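Rna-directed RNA polymerase (Infectious pancreatic necrosis virus, PDB 3ZED) probably catalyses RNA-templated RNA synthesis from ribonucleoside triphosphates as the viral polymerase, and probably occurs both free and covalently attached to the genomic RNA. Local coordinates at residues N169-M174 with T318-S323; S161-G166 with D313-T318. All blocks are in the same frame, centred on the assembly; numbering follows the deposited sequence.

Both contacts set helix 164-179 against the chain that leaves strand 299-310 and returns as strand 320-323, and both lie among largely buried residues of the palm region. Contact 2 holds the start of the helix to the loop 313-318; contact 1, whose centre is about 9 Å from that of contact 2, takes up the next turns of the helix and the beginning of the strand. Thr318 belongs to both. Their chemistry differs with place: at the helix start direct hydrogen bonds and an indole-glycine contact join the segments, beside a capped helix start, and bury 422 Å², whereas further along a water and the aliphatic parts of two arginines do the work over 217 Å².

Contact 1: N169-M174 with T318-S323; sequences NRLLAM and TRNIWS
A single water ties Arg170 to the backbone of Asn320: it accepts from Arg170 NE at 2.7 Å and from Asn320 N at 2.7 Å. No direct hydrogen bond joins the two segments, and the case illustrates how a water can serve as a shared acceptor where helix and strand each present an N-H. The water lies in the plane of the Arg170 guanidinium, at its edge. One face of the same group is covered by the aliphatic part of Arg319, whose CD stands 3.4 Å from Arg170 NH2 and is offset toward the rim of the plane.

The two arginines run side by side and point the same way, yet their guanidinium planes are turned 63° apart, so they do not stack. Arg170 NH2 and Arg319 NH1 come within 4.5 Å, a meeting of like charges probably eased by the salt bridge from Arg319 to Glu307. With CG of Arg170 anti to the backbone N (chi1 178°) and a bend at chi2, the start of the chain passes close to the Thr318 carbonyl, Arg170 CB lying 3.2 Å from Thr318 O, before the guanidinium reaches the water. Asn320 slides past Arg170 in the opposite direction, and its ND2 sits 3.7 Å from Arg170 CG; its OD1 is bound by Gln167, about one turn before Arg170 on the helix. Leu171 crosses Asn320 at about a right angle, bringing CD2 to 3.9 Å from Asn320 ND2.

Leu171 and Asn320 both also rest on Leu302 of strand 299-310, the antiparallel neighbour of strand 320-323, while Leu172, on the helix, meets Phe51 of helix 45-54. The contact thus packs helix 164-179 against two strands of the mixed sheet.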
# COMPACT_ATOMS: atom_id res chain seq x y z
N ASN B 169 12.46 5.65 -17.82
CA ASN B 169 13.62 5.95 -16.98
C ASN B 169 13.42 5.42 -15.56
O ASN B 169 14.37 4.96 -14.94
CB ASN B 169 13.90 7.45 -16.95
CG ASN B 169 14.67 7.90 -18.16
OD1 ASN B 169 15.84 7.59 -18.32
ND2 ASN B 169 14.00 8.62 -19.04
N ARG B 170 12.16 5.47 -15.06
CA ARG B 170 11.79 4.92 -13.76
C ARG B 170 12.04 3.41 -13.72
O ARG B 170 12.58 2.91 -12.73
CB ARG B 170 10.32 5.23 -13.43
CG ARG B 170 9.83 4.66 -12.12
CD ARG B 170 10.48 5.32 -10.92
NE ARG B 170 9.90 4.84 -9.67
CZ ARG B 170 10.26 5.28 -8.47
NH1 ARG B 170 11.21 6.20 -8.35
NH2 ARG B 170 9.69 4.79 -7.38
N LEU B 171 11.69 2.70 -14.81
CA LEU B 171 11.93 1.26 -14.91
C LEU B 171 13.43 0.93 -14.77
O LEU B 171 13.77 -0.02 -14.05
CB LEU B 171 11.37 0.69 -16.23
CG LEU B 171 9.84 0.58 -16.37
CD1 LEU B 171 9.49 0.02 -17.74
CD2 LEU B 171 9.22 -0.30 -15.27
N LEU B 172 14.31 1.74 -15.40
CA LEU B 172 15.76 1.58 -15.31
C LEU B 172 16.24 1.76 -13.85
O LEU B 172 17.05 0.97 -13.38
CB LEU B 172 16.50 2.60 -16.21
CG LEU B 172 16.19 2.61 -17.72
CD1 LEU B 172 17.13 3.56 -18.44
CD2 LEU B 172 16.26 1.22 -18.34
N ALA B 173 15.72 2.78 -13.15
CA ALA B 173 16.04 3.05 -11.74
C ALA B 173 15.61 1.85 -10.83
O ALA B 173 16.39 1.44 -9.97
CB ALA B 173 15.37 4.33 -11.29
N MET B 174 14.41 1.26 -11.10
CA MET B 174 13.90 0.08 -10.36
C MET B 174 14.83 -1.11 -10.57
O MET B 174 15.21 -1.75 -9.59
CB MET B 174 12.45 -0.28 -10.75
CG MET B 174 11.46 0.84 -10.49
SD MET B 174 11.35 1.43 -8.74
CE MET B 174 10.10 0.31 -8.10
N THR B 318 8.76 9.25 -13.64
CA THR B 318 7.32 9.11 -13.50
C THR B 318 7.14 7.84 -12.70
O THR B 318 7.56 6.78 -13.15
CB THR B 318 6.54 9.09 -14.83
OG1 THR B 318 6.90 10.19 -15.66
CG2 THR B 318 5.00 9.04 -14.61
N ARG B 319 6.58 7.93 -11.50
CA ARG B 319 6.37 6.72 -10.70
C ARG B 319 5.28 5.86 -11.37
O ARG B 319 4.36 6.39 -12.02
CB ARG B 319 6.04 7.05 -9.24
CG ARG B 319 7.21 7.73 -8.51
CD ARG B 319 7.40 7.23 -7.10
NE ARG B 319 6.48 7.85 -6.15
CZ ARG B 319 5.85 7.18 -5.18
NH1 ARG B 319 6.01 5.87 -5.05
NH2 ARG B 319 5.03 7.83 -4.35
N ASN B 320 5.44 4.55 -11.26
CA ASN B 320 4.52 3.61 -11.91
C ASN B 320 3.65 2.85 -10.94
O ASN B 320 4.13 2.38 -9.91
CB ASN B 320 5.32 2.60 -12.74
CG ASN B 320 6.04 3.22 -13.90
OD1 ASN B 320 5.48 3.99 -14.65
ND2 ASN B 320 7.31 2.88 -14.08
N ILE B 321 2.37 2.69 -11.31
CA ILE B 321 1.44 1.84 -10.59
C ILE B 321 1.35 0.54 -11.41
O ILE B 321 0.97 0.58 -12.59
CB ILE B 321 0.05 2.48 -10.33
CG1 ILE B 321 0.12 3.77 -9.46
CG2 ILE B 321 -0.98 1.44 -9.81
CD1 ILE B 321 -0.36 3.72 -7.97
N TRP B 322 1.74 -0.59 -10.82
CA TRP B 322 1.65 -1.90 -11.46
C TRP B 322 0.20 -2.33 -11.25
O TRP B 322 -0.19 -2.73 -10.14
CB TRP B 322 2.66 -2.84 -10.84
CG TRP B 322 2.88 -4.13 -11.59
CD1 TRP B 322 3.85 -4.38 -12.51
CD2 TRP B 322 2.18 -5.37 -11.38
NE1 TRP B 322 3.80 -5.71 -12.89
CE2 TRP B 322 2.78 -6.33 -12.23
CE3 TRP B 322 1.10 -5.76 -10.56
CZ2 TRP B 322 2.34 -7.66 -12.28
CZ3 TRP B 322 0.67 -7.08 -10.61
CH2 TRP B 322 1.28 -8.01 -11.47
N SER B 323 -0.63 -2.12 -12.27
CA SER B 323 -2.04 -2.34 -12.11
C SER B 323 -2.40 -3.81 -12.37
O SER B 323 -2.55 -4.25 -13.51
CB SER B 323 -2.84 -1.37 -12.97
OG SER B 323 -4.20 -1.39 -12.58
O HOH W 1 7.64 3.49 -10.14

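Contact 2: S161-G166 with D313-T318; sequences SGSYSG and DWDKKT
Ser163 donates through OG to Asp315 OD1 at 2.8 Å, meeting the anti lone pair of the carboxylate, and the same hydroxyl accepts from Gly166 N at 3.1 Å. Ser163 is the N-cap residue of helix 164-179, and the second bond is its capping bond. With chi1 at 65°, OG stands between the backbone N and the carbonyl carbon, where it can serve the helix and the loop together. The backbone N of Ser163 is satisfied separately, donating in a nearly straight bond (166°) to Thr318 OG1 over 3.2 Å. Thr318 answers with its own backbone, for Thr318 N makes a weak bond to Gly166 O.

Trp314 adds an aromatic surface. The CA of Gly162 lies over one face of its six-membered ring, 3.7 Å from the centroid, in a CH-pi contact. The indole N-H is satisfied by water: Trp314 NE1 donates to a molecule 2.8 Å away, which lies in the ring plane and in turn donates to Gly162 O. Beyond the two segments, Phe35 meets Trp314 edge-to-face.

The two glycines permit a close approach. Gly162 has a positive phi (54°), which favours glycine, and Gly166 lets the first helical turn come against the loop, with Gly166 CA 3.2 Å from Thr318 OG1. Ser165 CB packs on Asp315 CB at 3.9 Å, while the Ser165 hydroxyl is bound by Asp40. Within the loop, Asp313 O accepts from both Lys316 N and Lys317 N.

The chemistry amounts to a helix start capped by its own serine, with that serine held in turn by a carboxylate from the loop. Asp315, near the N-terminal end of the helix and bonded to Ser163 OG, would probably be favoured in its negative form by that hydroxyl and, more weakly, by the helix end.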
# COMPACT_ATOMS: atom_id res chain seq x y z
N SER B 161 0.54 13.22 -14.59
CA SER B 161 0.85 11.81 -14.81
C SER B 161 2.14 11.60 -15.65
O SER B 161 2.30 10.58 -16.32
CB SER B 161 -0.35 11.11 -15.46
OG SER B 161 -0.83 11.83 -16.58
N GLY B 162 3.07 12.55 -15.54
CA GLY B 162 4.38 12.49 -16.19
C GLY B 162 4.41 12.23 -17.69
O GLY B 162 3.64 12.84 -18.44
N SER B 163 5.31 11.35 -18.12
CA SER B 163 5.51 11.04 -19.54
C SER B 163 5.97 9.61 -19.75
O SER B 163 6.27 8.93 -18.77
CB SER B 163 6.54 12.00 -20.15
OG SER B 163 7.84 11.84 -19.59
N TYR B 164 6.04 9.16 -21.02
CA TYR B 164 6.55 7.82 -21.37
C TYR B 164 8.04 7.73 -20.99
O TYR B 164 8.44 6.76 -20.37
CB TYR B 164 6.36 7.51 -22.86
CG TYR B 164 4.98 7.02 -23.24
CD1 TYR B 164 4.53 5.76 -22.84
CD2 TYR B 164 4.16 7.77 -24.07
CE1 TYR B 164 3.28 5.29 -23.22
CE2 TYR B 164 2.90 7.30 -24.47
CZ TYR B 164 2.47 6.06 -24.05
OH TYR B 164 1.24 5.61 -24.45
N SER B 165 8.84 8.77 -21.32
CA SER B 165 10.27 8.85 -20.98
C SER B 165 10.45 8.73 -19.45
O SER B 165 11.32 7.97 -18.99
CB SER B 165 10.89 10.14 -21.50
OG SER B 165 11.13 10.09 -22.89
N GLY B 166 9.64 9.48 -18.70
CA GLY B 166 9.62 9.45 -17.24
C GLY B 166 9.40 8.03 -16.73
O GLY B 166 10.21 7.54 -15.93
N ASP B 313 12.74 17.31 -13.93
CA ASP B 313 12.87 15.85 -14.06
C ASP B 313 11.59 15.19 -14.57
O ASP B 313 11.44 13.98 -14.42
CB ASP B 313 13.27 15.20 -12.72
CG ASP B 313 14.52 15.78 -12.08
OD1 ASP B 313 15.50 16.04 -12.82
OD2 ASP B 313 14.52 15.99 -10.85
N TRP B 314 10.69 15.97 -15.24
CA TRP B 314 9.43 15.45 -15.80
C TRP B 314 9.64 14.21 -16.68
O TRP B 314 8.86 13.26 -16.58
CB TRP B 314 8.76 16.54 -16.64
CG TRP B 314 7.36 16.21 -17.08
CD1 TRP B 314 6.96 15.90 -18.34
CD2 TRP B 314 6.18 16.23 -16.27
NE1 TRP B 314 5.60 15.69 -18.37
CE2 TRP B 314 5.09 15.92 -17.11
CE3 TRP B 314 5.94 16.46 -14.90
CZ2 TRP B 314 3.77 15.85 -16.64
CZ3 TRP B 314 4.63 16.37 -14.43
CH2 TRP B 314 3.56 16.07 -15.30
N ASP B 315 10.67 14.23 -17.55
CA ASP B 315 10.96 13.12 -18.46
C ASP B 315 12.02 12.15 -17.88
O ASP B 315 12.44 11.23 -18.58
CB ASP B 315 11.40 13.66 -19.83
CG ASP B 315 10.34 14.50 -20.53
OD1 ASP B 315 9.17 14.04 -20.59
OD2 ASP B 315 10.66 15.61 -21.00
N LYS B 316 12.42 12.34 -16.62
CA LYS B 316 13.44 11.50 -15.97
C LYS B 316 12.82 10.56 -14.95
O LYS B 316 13.42 9.53 -14.63
CB LYS B 316 14.52 12.36 -15.28
CG LYS B 316 15.38 13.19 -16.23
CD LYS B 316 16.24 14.18 -15.46
CE LYS B 316 16.63 15.38 -16.29
NZ LYS B 316 17.25 16.45 -15.46
N LYS B 317 11.64 10.93 -14.40
CA LYS B 317 11.01 10.14 -13.36
C LYS B 317 9.48 10.32 -13.29
O LYS B 317 8.98 11.37 -12.92
CB LYS B 317 11.63 10.47 -11.99
CG LYS B 317 11.07 9.71 -10.81
CD LYS B 317 11.37 10.46 -9.51
CE LYS B 317 10.54 9.97 -8.35
NZ LYS B 317 10.81 10.74 -7.11
N THR B 318 8.76 9.25 -13.64
CA THR B 318 7.32 9.11 -13.50
C THR B 318 7.14 7.84 -12.70
O THR B 318 7.56 6.78 -13.15
CB THR B 318 6.54 9.09 -14.83
OG1 THR B 318 6.90 10.19 -15.66
CG2 THR B 318 5.00 9.04 -14.61
O HOH W 2 3.65 14.79 -20.11